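PDB 3SQR: laccase from Botrytis aclada, which oxidises phenolic substrates at the expense of dioxygen, using copper centres, and probably serves in lignin degradation and the detoxification of lignin-derived products. Local coordinates for residues 98-103 with 108-113; 126-131 with 183-188; 87-92 with 114-119. All coordinates share one frame; numbering follows the deposited sequence.

In the fold
The three contacts sample one cupredoxin-like domain of a multicopper oxidase from its core to its glycosylated surface. Contact 1 joins the two sheets of the sandwich, and contact 2, with its centre about 12 Å away, continues the same interior toward the copper-binding loop; their strands 100-103 and 180-186 are neighbours in one sheet. Contact 3 lies toward the outside, its centre about 17 Å from that of contact 1 and about 25 Å from that of contact 2, and its strand 86-91 leads along the chain into strand 100-103. Contact 2 contains the copper ligand His-126, whereas the side chain of Ile-100 in contact 1 stays about 10 Å from that of His-168, another ligand.

Contact 1 of 3, residues 98-103 with 108-113; sequences PAIIAD and LIIHVT. With NAG (2-acetamido-2-deoxy-beta-D-glucopyranose), chain C; BMA (beta-D-mannopyranose), chain B.
Ala-102 O accepts a probable hydrogen bond from Asn-186 N, which ties strand 100-103 to its neighbour 180-186; the methyl group of Ala-102 points toward strand 108-113. The two segments illustrate how a cupredoxin-like beta-sandwich is closed: they belong to different sheets, run nearly antiparallel (163°) with axes 9.9 Å apart, and meet through aliphatic side chains alone. Leu-108 divides its branches between two partners. Its CD2 presses on Ala-102 CB at 3.5 Å, while CD1 lies 4.0 Å from Ile-100 CG2, the two side chains crossing at a slant. Ile-100 is likewise used on both branches. Its longer arm, fully extended at chi2 (179°), carries CD1 out to meet Ile-110 CD1 tip to tip at 4.1 Å. Trp-125 of strand 123-125 packs against both Ile-100 and Ile-110, and Phe-157 of strand 152-158 against Leu-108 and Ile-110, adding aromatic rings to the cluster. On the other face of strand 100-103, carbohydrate joins the packing: Ile-101 points away from strand 108-113, and its CD1 touches both C4 of the chain C NAG and O5 of the beta-mannose of chain B, each at 3.9 Å.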
loop_
_atom_site.group_PDB
_atom_site.type_symbol
_atom_site.label_atom_id
_atom_site.label_comp_id
_atom_site.label_asym_id
_atom_site.label_seq_id
_atom_site.Cartn_x
_atom_site.Cartn_y
_atom_site.Cartn_z
ATOM N N PRO A 98 7.198 -11.930 -7.515
ATOM C CA PRO A 98 6.230 -13.002 -7.806
ATOM C C PRO A 98 4.866 -12.718 -7.238
ATOM O O PRO A 98 4.723 -12.148 -6.177
ATOM C CB PRO A 98 6.795 -14.218 -7.051
ATOM C CG PRO A 98 8.167 -13.946 -6.771
ATOM C CD PRO A 98 8.363 -12.424 -6.793
ATOM N N ALA A 99 3.834 -13.145 -7.963
ATOM C CA ALA A 99 2.483 -13.067 -7.432
ATOM C C ALA A 99 2.264 -14.118 -6.348
ATOM O O ALA A 99 2.613 -15.286 -6.507
ATOM C CB ALA A 99 1.458 -13.298 -8.551
ATOM N N ILE A 100 1.636 -13.684 -5.263
ATOM C CA ILE A 100 1.140 -14.565 -4.282
ATOM C C ILE A 100 -0.336 -14.515 -4.468
ATOM O O ILE A 100 -0.974 -13.453 -4.297
ATOM C CB ILE A 100 1.548 -14.088 -2.895
ATOM C CG1 ILE A 100 3.067 -14.110 -2.832
ATOM C CG2 ILE A 100 0.832 -14.940 -1.824
ATOM C CD1 ILE A 100 3.634 -13.648 -1.554
ATOM N N ILE A 101 -0.889 -15.678 -4.833
ATOM C CA ILE A 101 -2.319 -15.805 -5.161
ATOM C C ILE A 101 -2.864 -16.882 -4.230
ATOM O O ILE A 101 -2.325 -18.014 -4.152
ATOM C CB ILE A 101 -2.576 -16.052 -6.645
ATOM C CG1 ILE A 101 -1.997 -14.899 -7.509
ATOM C CG2 ILE A 101 -4.129 -16.228 -6.949
ATOM C CD1 ILE A 101 -2.129 -15.054 -9.115
ATOM N N ALA A 102 -3.912 -16.536 -3.506
ATOM C CA ALA A 102 -4.526 -17.451 -2.610
ATOM C C ALA A 102 -6.018 -17.268 -2.680
ATOM O O ALA A 102 -6.503 -16.447 -3.428
ATOM C CB ALA A 102 -3.971 -17.254 -1.133
ATOM N N ASP A 103 -6.753 -18.129 -1.985
ATOM C CA ASP A 103 -8.185 -17.997 -1.835
ATOM C C ASP A 103 -8.438 -17.517 -0.442
ATOM O O ASP A 103 -7.706 -17.824 0.495
ATOM C CB ASP A 103 -8.916 -19.364 -1.980
ATOM C CG ASP A 103 -8.841 -19.904 -3.384
ATOM O OD1 ASP A 103 -8.830 -19.121 -4.328
ATOM O OD2 ASP A 103 -8.715 -21.118 -3.521
ATOM N N LEU A 108 -1.212 -18.925 4.542
ATOM C CA LEU A 108 -0.002 -18.667 3.792
ATOM C C LEU A 108 1.185 -18.953 4.692
ATOM O O LEU A 108 1.207 -18.534 5.845
ATOM C CB LEU A 108 0.046 -17.241 3.279
ATOM C CG LEU A 108 -1.200 -16.809 2.487
ATOM C CD1 LEU A 108 -0.928 -15.456 1.761
ATOM C CD2 LEU A 108 -1.737 -17.903 1.523
ATOM N N ILE A 109 2.161 -19.633 4.138
ATOM C CA ILE A 109 3.490 -19.798 4.723
ATOM C C ILE A 109 4.475 -19.213 3.729
ATOM O O ILE A 109 4.612 -19.749 2.620
ATOM C CB ILE A 109 3.776 -21.265 4.934
ATOM C CG1 ILE A 109 2.713 -21.867 5.849
ATOM C CG2 ILE A 109 5.174 -21.429 5.546
ATOM C CD1 ILE A 109 2.867 -23.357 6.015
ATOM N N ILE A 110 5.119 -18.110 4.086
ATOM C CA ILE A 110 5.990 -17.433 3.147
ATOM C C ILE A 110 7.377 -17.328 3.760
ATOM O O ILE A 110 7.596 -16.566 4.656
ATOM C CB ILE A 110 5.496 -16.070 2.771
ATOM C CG1 ILE A 110 4.004 -16.170 2.349
ATOM C CG2 ILE A 110 6.458 -15.429 1.708
ATOM C CD1 ILE A 110 3.233 -14.865 2.338
ATOM N N HIS A 111 8.272 -18.165 3.272
ATOM C CA HIS A 111 9.664 -18.180 3.705
ATOM C C HIS A 111 10.424 -17.092 3.031
ATOM O O HIS A 111 10.601 -17.152 1.808
ATOM C CB HIS A 111 10.340 -19.508 3.382
ATOM C CG HIS A 111 9.541 -20.707 3.777
ATOM N ND1 HIS A 111 9.580 -21.234 5.050
ATOM C CD2 HIS A 111 8.710 -21.502 3.066
ATOM C CE1 HIS A 111 8.777 -22.283 5.113
ATOM N NE2 HIS A 111 8.250 -22.481 3.919
ATOM N N VAL A 112 10.844 -16.079 3.797
ATOM C CA VAL A 112 11.503 -14.913 3.241
ATOM C C VAL A 112 12.947 -14.957 3.649
ATOM O O VAL A 112 13.275 -14.761 4.828
ATOM C CB VAL A 112 10.903 -13.593 3.680
ATOM C CG1 VAL A 112 11.659 -12.437 3.065
ATOM C CG2 VAL A 112 9.383 -13.530 3.189
ATOM N N THR A 113 13.799 -15.117 2.653
ATOM C CA THR A 113 15.263 -15.109 2.895
ATOM C C THR A 113 15.849 -13.830 2.402
ATOM O O THR A 113 15.601 -13.404 1.255
ATOM C CB THR A 113 15.937 -16.296 2.171
ATOM O OG1 THR A 113 15.372 -17.559 2.621
ATOM C CG2 THR A 113 17.489 -16.234 2.382
HETATM C C1 NAG C . -0.002 -12.110 -13.653
HETATM C C2 NAG C . 0.712 -13.355 -13.136
HETATM C C3 NAG C . -0.088 -14.635 -13.386
HETATM C C4 NAG C . -1.547 -14.486 -12.964
HETATM C C5 NAG C . -2.134 -13.157 -13.458
HETATM C C6 NAG C . -3.586 -12.966 -12.986
HETATM C C7 NAG C . 3.125 -13.250 -12.906
HETATM C C8 NAG C . 4.485 -13.348 -13.523
HETATM N N2 NAG C . 2.063 -13.469 -13.691
HETATM O O3 NAG C . 0.495 -15.714 -12.665
HETATM O O4 NAG C . -2.247 -15.527 -13.627
HETATM O O5 NAG C . -1.308 -12.051 -13.070
HETATM O O6 NAG C . -3.636 -12.429 -11.672
HETATM O O7 NAG C . 3.000 -12.952 -11.705
HETATM C C1 BMA B . -2.806 -16.541 -12.765
HETATM C C2 BMA B . -3.797 -17.396 -13.566
HETATM C C3 BMA B . -4.413 -18.465 -12.626
HETATM C C4 BMA B . -3.303 -19.274 -11.928
HETATM C C5 BMA B . -2.216 -18.348 -11.354
HETATM C C6 BMA B . -0.998 -19.140 -10.885
HETATM O O2 BMA B . -3.027 -17.885 -14.652
HETATM O O3 BMA B . -5.418 -19.300 -13.190
HETATM O O4 BMA B . -3.873 -20.029 -10.874
HETATM O O5 BMA B . -1.771 -17.370 -12.287
HETATM O O6 BMA B . -0.288 -19.660 -12.010
#

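Contact 2 of 3, residues 126-131 with 183-188; sequences HGIRQL and LIINGP. With CU (copper (II) ion), chain F.
Ile-128 meets strand 183-186 with the end of its longer branch: CD1 touches Ile-185 CD1 at 3.7 Å, and one atom back CG1 lies 4.0 Å from Leu-183 CD2. Both encounters are tip to tip. A bend at chi2 of Ile-128 (-60°) turns CD1 to the Ile-185 end of the strand and leaves CG1 to face Leu-183, so that one side chain serves two residues that project from the same face of the strand. The loop that carries Ile-128 follows directly on the His-Trp-His-Gly copper-binding motif of multicopper oxidases, in which Gly-127 takes a positive phi of 78°. Just before it, His-126 ND1 binds copper at 2.0 Å, with His-168 and His-527 completing the set of three histidines at what is, by similarity, a type 3 copper. Behind this first shell, His-126 NE2 is hydrogen-bonded to Asp-500 OD1, a second partner that would fix the rotation of the imidazole, while the rings of His-466 and Trp-166 stack with it. The backbone is held as well, since His-126 O accepts from Thr-165 OG1 and Thr-165 is in turn backbone-bonded to Leu-183.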
loop_
_atom_site.group_PDB
_atom_site.type_symbol
_atom_site.label_atom_id
_atom_site.label_comp_id
_atom_site.label_asym_id
_atom_site.label_seq_id
_atom_site.Cartn_x
_atom_site.Cartn_y
_atom_site.Cartn_z
ATOM N N HIS A 126 0.317 -5.898 2.668
ATOM C CA HIS A 126 -0.405 -4.667 2.808
ATOM C C HIS A 126 -1.895 -4.898 3.004
ATOM O O HIS A 126 -2.580 -5.485 2.204
ATOM C CB HIS A 126 -0.054 -3.667 1.696
ATOM C CG HIS A 126 -0.707 -2.363 1.897
ATOM N ND1 HIS A 126 -0.013 -1.195 2.004
ATOM C CD2 HIS A 126 -2.020 -2.035 1.946
ATOM C CE1 HIS A 126 -0.861 -0.199 2.142
ATOM N NE2 HIS A 126 -2.089 -0.684 2.152
ATOM N N GLY A 127 -2.415 -4.287 4.058
ATOM C CA GLY A 127 -3.817 -4.309 4.353
ATOM C C GLY A 127 -4.282 -5.613 4.978
ATOM O O GLY A 127 -5.463 -5.751 5.291
ATOM N N ILE A 128 -3.354 -6.539 5.194
ATOM C CA ILE A 128 -3.696 -7.807 5.757
ATOM C C ILE A 128 -3.893 -7.609 7.245
ATOM O O ILE A 128 -3.004 -7.166 7.917
ATOM C CB ILE A 128 -2.642 -8.918 5.430
ATOM C CG1 ILE A 128 -2.606 -9.145 3.889
ATOM C CG2 ILE A 128 -3.038 -10.257 6.063
ATOM C CD1 ILE A 128 -3.954 -9.605 3.219
ATOM N N ARG A 129 -5.009 -8.096 7.746
ATOM C CA ARG A 129 -5.428 -7.753 9.107
ATOM C C ARG A 129 -4.479 -8.299 10.173
ATOM O O ARG A 129 -4.286 -7.658 11.185
ATOM C CB ARG A 129 -6.809 -8.316 9.298
ATOM C CG ARG A 129 -7.462 -7.855 10.513
ATOM C CD ARG A 129 -8.757 -8.587 10.674
ATOM N NE ARG A 129 -9.557 -8.048 11.780
ATOM C CZ ARG A 129 -10.764 -8.533 12.100
ATOM N NH1 ARG A 129 -11.234 -9.551 11.451
ATOM N NH2 ARG A 129 -11.502 -7.965 13.032
ATOM N N GLN A 130 -3.919 -9.497 9.932
ATOM C CA GLN A 130 -3.060 -10.196 10.854
ATOM C C GLN A 130 -3.687 -10.378 12.229
ATOM O O GLN A 130 -2.992 -10.329 13.225
ATOM C CB GLN A 130 -1.722 -9.444 11.023
ATOM C CG GLN A 130 -0.958 -9.210 9.687
ATOM C CD GLN A 130 -0.385 -10.465 9.099
ATOM O OE1 GLN A 130 -0.507 -11.558 9.662
ATOM N NE2 GLN A 130 0.266 -10.329 7.946
ATOM N N LEU A 131 -4.954 -10.669 12.249
ATOM C CA LEU A 131 -5.641 -11.062 13.511
ATOM C C LEU A 131 -4.974 -12.289 14.119
ATOM O O LEU A 131 -4.911 -13.364 13.506
ATOM C CB LEU A 131 -7.117 -11.262 13.235
ATOM C CG LEU A 131 -8.030 -11.630 14.391
ATOM C CD1 LEU A 131 -7.928 -10.605 15.437
ATOM C CD2 LEU A 131 -9.489 -11.778 13.849
ATOM N N LEU A 183 -0.374 -9.355 -4.154
ATOM C CA LEU A 183 -0.981 -10.363 -3.348
ATOM C C LEU A 183 -2.474 -10.336 -3.632
ATOM O O LEU A 183 -3.134 -9.364 -3.276
ATOM C CB LEU A 183 -0.717 -10.025 -1.886
ATOM C CG LEU A 183 -1.411 -10.864 -0.802
ATOM C CD1 LEU A 183 -1.304 -12.332 -0.923
ATOM C CD2 LEU A 183 -0.773 -10.428 0.590
ATOM N N ILE A 184 -2.950 -11.340 -4.319
ATOM C CA ILE A 184 -4.333 -11.424 -4.812
ATOM C C ILE A 184 -4.984 -12.538 -4.069
ATOM O O ILE A 184 -4.465 -13.672 -4.064
ATOM C CB ILE A 184 -4.372 -11.685 -6.305
ATOM C CG1 ILE A 184 -3.854 -10.452 -7.023
ATOM C CG2 ILE A 184 -5.773 -11.863 -6.760
ATOM C CD1 ILE A 184 -3.682 -10.646 -8.572
ATOM N N ILE A 185 -6.097 -12.230 -3.422
ATOM C CA ILE A 185 -6.845 -13.222 -2.668
ATOM C C ILE A 185 -8.220 -13.351 -3.359
ATOM O O ILE A 185 -9.002 -12.426 -3.384
ATOM C CB ILE A 185 -6.975 -12.886 -1.166
ATOM C CG1 ILE A 185 -5.566 -12.612 -0.548
ATOM C CG2 ILE A 185 -7.712 -14.023 -0.410
ATOM C CD1 ILE A 185 -5.630 -11.645 0.688
ATOM N N ASN A 186 -8.450 -14.522 -3.932
ATOM C CA ASN A 186 -9.720 -14.710 -4.639
ATOM C C ASN A 186 -10.835 -14.875 -3.674
ATOM O O ASN A 186 -10.705 -15.344 -2.547
ATOM C CB ASN A 186 -9.645 -15.807 -5.661
ATOM C CG ASN A 186 -8.790 -15.397 -6.851
ATOM O OD1 ASN A 186 -9.090 -14.428 -7.604
ATOM N ND2 ASN A 186 -7.719 -16.086 -6.981
ATOM N N GLY A 187 -11.981 -14.447 -4.150
ATOM C CA GLY A 187 -13.153 -14.381 -3.327
ATOM C C GLY A 187 -14.245 -13.797 -4.203
ATOM O O GLY A 187 -14.090 -13.660 -5.416
ATOM N N PRO A 188 -15.367 -13.471 -3.583
ATOM C CA PRO A 188 -16.465 -12.944 -4.364
ATOM C C PRO A 188 -16.264 -11.473 -4.772
ATOM O O PRO A 188 -15.303 -10.823 -4.395
ATOM C CB PRO A 188 -17.638 -13.079 -3.421
ATOM C CG PRO A 188 -17.037 -12.897 -2.046
ATOM C CD PRO A 188 -15.703 -13.624 -2.178
HETATM CU CU CU F . 1.889 -0.673 2.124
#

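Contact 3 of 3, residues 87-92 with 114-119; sequences SAMTFN and NNLEHN. With NAG (2-acetamido-2-deoxy-beta-D-glucopyranose), chain H; NAG (2-acetamido-2-deoxy-beta-D-glucopyranose), chain D; NAG (2-acetamido-2-deoxy-beta-D-glucopyranose), chain G.
An N-glycosylation site forms one side of this contact: Met-89, on strand 86-91, outermost in its sheet of the cupredoxin-like domain, lies across Asn-119, the asparagine of an Asn-Gly-Thr sequon in the loop that follows strand 107-114. The methionine runs out extended (chi2 -169°), which brings its end over the loop at about a right angle to the side chains it meets. Its CE lies 3.6 Å from Asn-119 OD1, and its SD is 4.2 Å from Leu-116 CD1. Two sugars also reach the same methyl group. Met-89 CE approaches O6 of the chain D NAG at 3.4 Å and C8 of the chain H NAG at 3.6 Å, while Phe-211 of helix 210-217 packs on both residues, Met-89 and Asn-119.

Asn-119 is held through both ends of its amide. ND2 carries the chain D NAG and also donates to His-118 O from well above the carbonyl plane, nearly side-on to the C=O bond (104°); OD1 is hydrogen-bonded to Gln-174. The chain H NAG grips the loop through its acetamide oxygen O7, which accepts from His-118 N at 2.9 Å and, weakly, from Glu-117 N. Glu-117 CB covers one face of the His-118 ring, and O3 of the chain H NAG lies at its edge, near the plane.

The loop is shaped by Asn-114. Its OD1 accepts from Leu-116 N at 2.9 Å, making an Asx turn, and its ND2 donates to Asn-119 O at 2.8 Å, directed at a carbonyl lone pair. The same ND2 bonds Ile-147 O, so this side chain spans the loop and ties it to a neighbouring one. Just beyond the strand another sequon carries its own sugar, with Asn-92 ND2 joined to C1 of the chain G NAG at 1.4 Å.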
loop_
_atom_site.group_PDB
_atom_site.type_symbol
_atom_site.label_atom_id
_atom_site.label_comp_id
_atom_site.label_asym_id
_atom_site.label_seq_id
_atom_site.Cartn_x
_atom_site.Cartn_y
_atom_site.Cartn_z
ATOM N N SER A 87 20.185 -0.886 -10.737
ATOM C CA SER A 87 20.074 -1.790 -9.640
ATOM C C SER A 87 18.594 -1.844 -9.218
ATOM O O SER A 87 17.815 -0.912 -9.431
ATOM C CB SER A 87 20.894 -1.336 -8.451
ATOM O OG SER A 87 20.374 -0.109 -7.889
ATOM N N ALA A 88 18.281 -2.933 -8.564
ATOM C CA ALA A 88 17.003 -3.045 -7.855
ATOM C C ALA A 88 17.125 -3.961 -6.685
ATOM O O ALA A 88 18.030 -4.775 -6.580
ATOM C CB ALA A 88 15.871 -3.504 -8.807
ATOM N N MET A 89 16.193 -3.821 -5.761
ATOM C CA MET A 89 15.982 -4.745 -4.698
ATOM C C MET A 89 14.659 -5.418 -4.933
ATOM O O MET A 89 13.606 -4.749 -4.978
ATOM C CB MET A 89 15.976 -4.041 -3.355
ATOM C CG MET A 89 17.208 -3.255 -3.163
ATOM S SD MET A 89 17.413 -2.659 -1.479
ATOM C CE MET A 89 18.915 -1.651 -1.661
ATOM N N THR A 90 14.735 -6.730 -5.118
ATOM C CA THR A 90 13.626 -7.477 -5.639
ATOM C C THR A 90 13.303 -8.695 -4.795
ATOM O O THR A 90 14.140 -9.251 -4.124
ATOM C CB THR A 90 13.899 -7.953 -7.074
ATOM O OG1 THR A 90 14.909 -8.973 -7.113
ATOM C CG2 THR A 90 14.316 -6.801 -7.969
ATOM N N PHE A 91 12.085 -9.194 -4.975
ATOM C CA PHE A 91 11.763 -10.542 -4.647
ATOM C C PHE A 91 12.029 -11.353 -5.908
ATOM O O PHE A 91 11.352 -11.206 -6.963
ATOM C CB PHE A 91 10.295 -10.666 -4.310
ATOM C CG PHE A 91 9.897 -9.877 -3.100
ATOM C CD1 PHE A 91 10.264 -10.342 -1.856
ATOM C CD2 PHE A 91 9.192 -8.688 -3.216
ATOM C CE1 PHE A 91 9.890 -9.680 -0.708
ATOM C CE2 PHE A 91 8.803 -7.993 -2.053
ATOM C CZ PHE A 91 9.166 -8.490 -0.827
ATOM N N ASN A 92 13.010 -12.219 -5.829
ATOM C CA ASN A 92 13.182 -13.235 -6.876
ATOM C C ASN A 92 13.495 -12.680 -8.226
ATOM O O ASN A 92 13.132 -13.250 -9.254
ATOM C CB ASN A 92 11.942 -14.156 -6.900
ATOM C CG ASN A 92 12.032 -15.145 -5.836
ATOM O OD1 ASN A 92 11.866 -14.806 -4.656
ATOM N ND2 ASN A 92 12.345 -16.379 -6.187
ATOM N N ASN A 114 16.583 -13.152 3.285
ATOM C CA ASN A 114 17.237 -11.925 2.930
ATOM C C ASN A 114 18.555 -12.226 2.284
ATOM O O ASN A 114 19.527 -12.477 2.960
ATOM C CB ASN A 114 17.493 -10.994 4.142
ATOM C CG ASN A 114 18.090 -9.718 3.758
ATOM O OD1 ASN A 114 18.278 -9.428 2.560
ATOM N ND2 ASN A 114 18.344 -8.836 4.777
ATOM N N ASN A 115 18.602 -12.102 0.978
ATOM C CA ASN A 115 19.856 -12.251 0.234
ATOM C C ASN A 115 20.508 -10.950 -0.219
ATOM O O ASN A 115 21.334 -10.946 -1.151
ATOM C CB ASN A 115 19.667 -13.234 -0.915
ATOM C CG ASN A 115 19.500 -14.635 -0.423
ATOM O OD1 ASN A 115 20.309 -15.137 0.408
ATOM N ND2 ASN A 115 18.398 -15.279 -0.853
ATOM N N LEU A 116 20.157 -9.844 0.437
ATOM C CA LEU A 116 20.879 -8.614 0.300
ATOM C C LEU A 116 22.095 -8.757 1.218
ATOM O O LEU A 116 22.038 -9.512 2.199
ATOM C CB LEU A 116 20.048 -7.429 0.768
ATOM C CG LEU A 116 18.734 -7.265 -0.018
ATOM C CD1 LEU A 116 17.969 -6.154 0.780
ATOM C CD2 LEU A 116 18.956 -6.959 -1.505
ATOM N N GLU A 117 23.166 -8.064 0.865
ATOM C CA GLU A 117 24.343 -8.078 1.719
ATOM C C GLU A 117 24.354 -6.977 2.781
ATOM O O GLU A 117 24.895 -7.187 3.863
ATOM C CB GLU A 117 25.595 -7.937 0.847
ATOM C CG GLU A 117 25.917 -9.188 0.050
ATOM C CD GLU A 117 27.415 -9.345 -0.164
ATOM O OE1 GLU A 117 28.081 -8.351 -0.586
ATOM O OE2 GLU A 117 27.922 -10.456 0.147
ATOM N N HIS A 118 23.769 -5.820 2.474
ATOM C CA HIS A 118 24.016 -4.576 3.248
ATOM C C HIS A 118 22.758 -3.895 3.815
ATOM O O HIS A 118 22.817 -2.738 4.210
ATOM C CB HIS A 118 24.825 -3.578 2.389
ATOM C CG HIS A 118 26.136 -4.124 1.918
ATOM N ND1 HIS A 118 27.032 -4.738 2.768
ATOM C CD2 HIS A 118 26.690 -4.171 0.686
ATOM C CE1 HIS A 118 28.086 -5.144 2.072
ATOM N NE2 HIS A 118 27.907 -4.809 0.808
ATOM N N ASN A 119 21.605 -4.577 3.763
ATOM C CA ASN A 119 20.389 -4.107 4.437
ATOM C C ASN A 119 19.755 -5.288 5.144
ATOM O O ASN A 119 19.757 -6.407 4.597
ATOM C CB ASN A 119 19.274 -3.616 3.457
ATOM C CG ASN A 119 19.506 -2.310 2.790
ATOM O OD1 ASN A 119 18.742 -1.971 1.925
ATOM N ND2 ASN A 119 20.529 -1.542 3.171
HETATM C C1 NAG H . 23.502 -4.258 -3.716
HETATM C C2 NAG H . 24.094 -3.828 -2.405
HETATM C C3 NAG H . 24.922 -2.584 -2.618
HETATM C C4 NAG H . 25.990 -2.784 -3.691
HETATM C C5 NAG H . 25.275 -3.298 -4.927
HETATM C C6 NAG H . 26.298 -3.554 -6.041
HETATM C C7 NAG H . 22.572 -4.122 -0.556
HETATM C C8 NAG H . 21.426 -3.498 0.168
HETATM N N2 NAG H . 23.007 -3.427 -1.537
HETATM O O3 NAG H . 25.472 -2.212 -1.387
HETATM O O4 NAG H . 26.574 -1.523 -3.982
HETATM O O5 NAG H . 24.609 -4.508 -4.588
HETATM O O6 NAG H . 27.134 -4.610 -5.619
HETATM O O7 NAG H . 23.022 -5.202 -0.223
HETATM C C1 NAG D . 20.777 -0.288 2.546
HETATM C C2 NAG D . 21.314 0.879 3.334
HETATM C C3 NAG D . 21.584 2.171 2.580
HETATM C C4 NAG D . 22.470 1.827 1.411
HETATM C C5 NAG D . 21.888 0.621 0.637
HETATM C C6 NAG D . 22.855 0.058 -0.388
HETATM C C7 NAG D . 20.603 0.385 5.652
HETATM C C8 NAG D . 19.704 0.901 6.745
HETATM N N2 NAG D . 20.554 1.131 4.535
HETATM O O3 NAG D . 22.163 3.091 3.491
HETATM O O4 NAG D . 22.575 2.871 0.491
HETATM O O5 NAG D . 21.612 -0.483 1.456
HETATM O O6 NAG D . 22.116 -0.619 -1.378
HETATM O O7 NAG D . 21.301 -0.606 5.845
HETATM C C1 NAG G . 12.592 -17.430 -5.227
HETATM C C2 NAG G . 11.975 -18.790 -5.454
HETATM C C3 NAG G . 12.450 -19.776 -4.419
HETATM C C4 NAG G . 13.948 -19.830 -4.461
HETATM C C5 NAG G . 14.515 -18.455 -4.248
HETATM C C6 NAG G . 16.045 -18.433 -4.290
HETATM C C7 NAG G . 9.731 -18.424 -6.362
HETATM C C8 NAG G . 8.293 -18.213 -5.976
HETATM N N2 NAG G . 10.539 -18.618 -5.305
HETATM O O3 NAG G . 11.958 -21.012 -4.771
HETATM O O4 NAG G . 14.371 -20.664 -3.445
HETATM O O5 NAG G . 14.034 -17.559 -5.256
HETATM O O6 NAG G . 16.455 -18.885 -5.604
HETATM O O7 NAG G . 10.089 -18.400 -7.540
#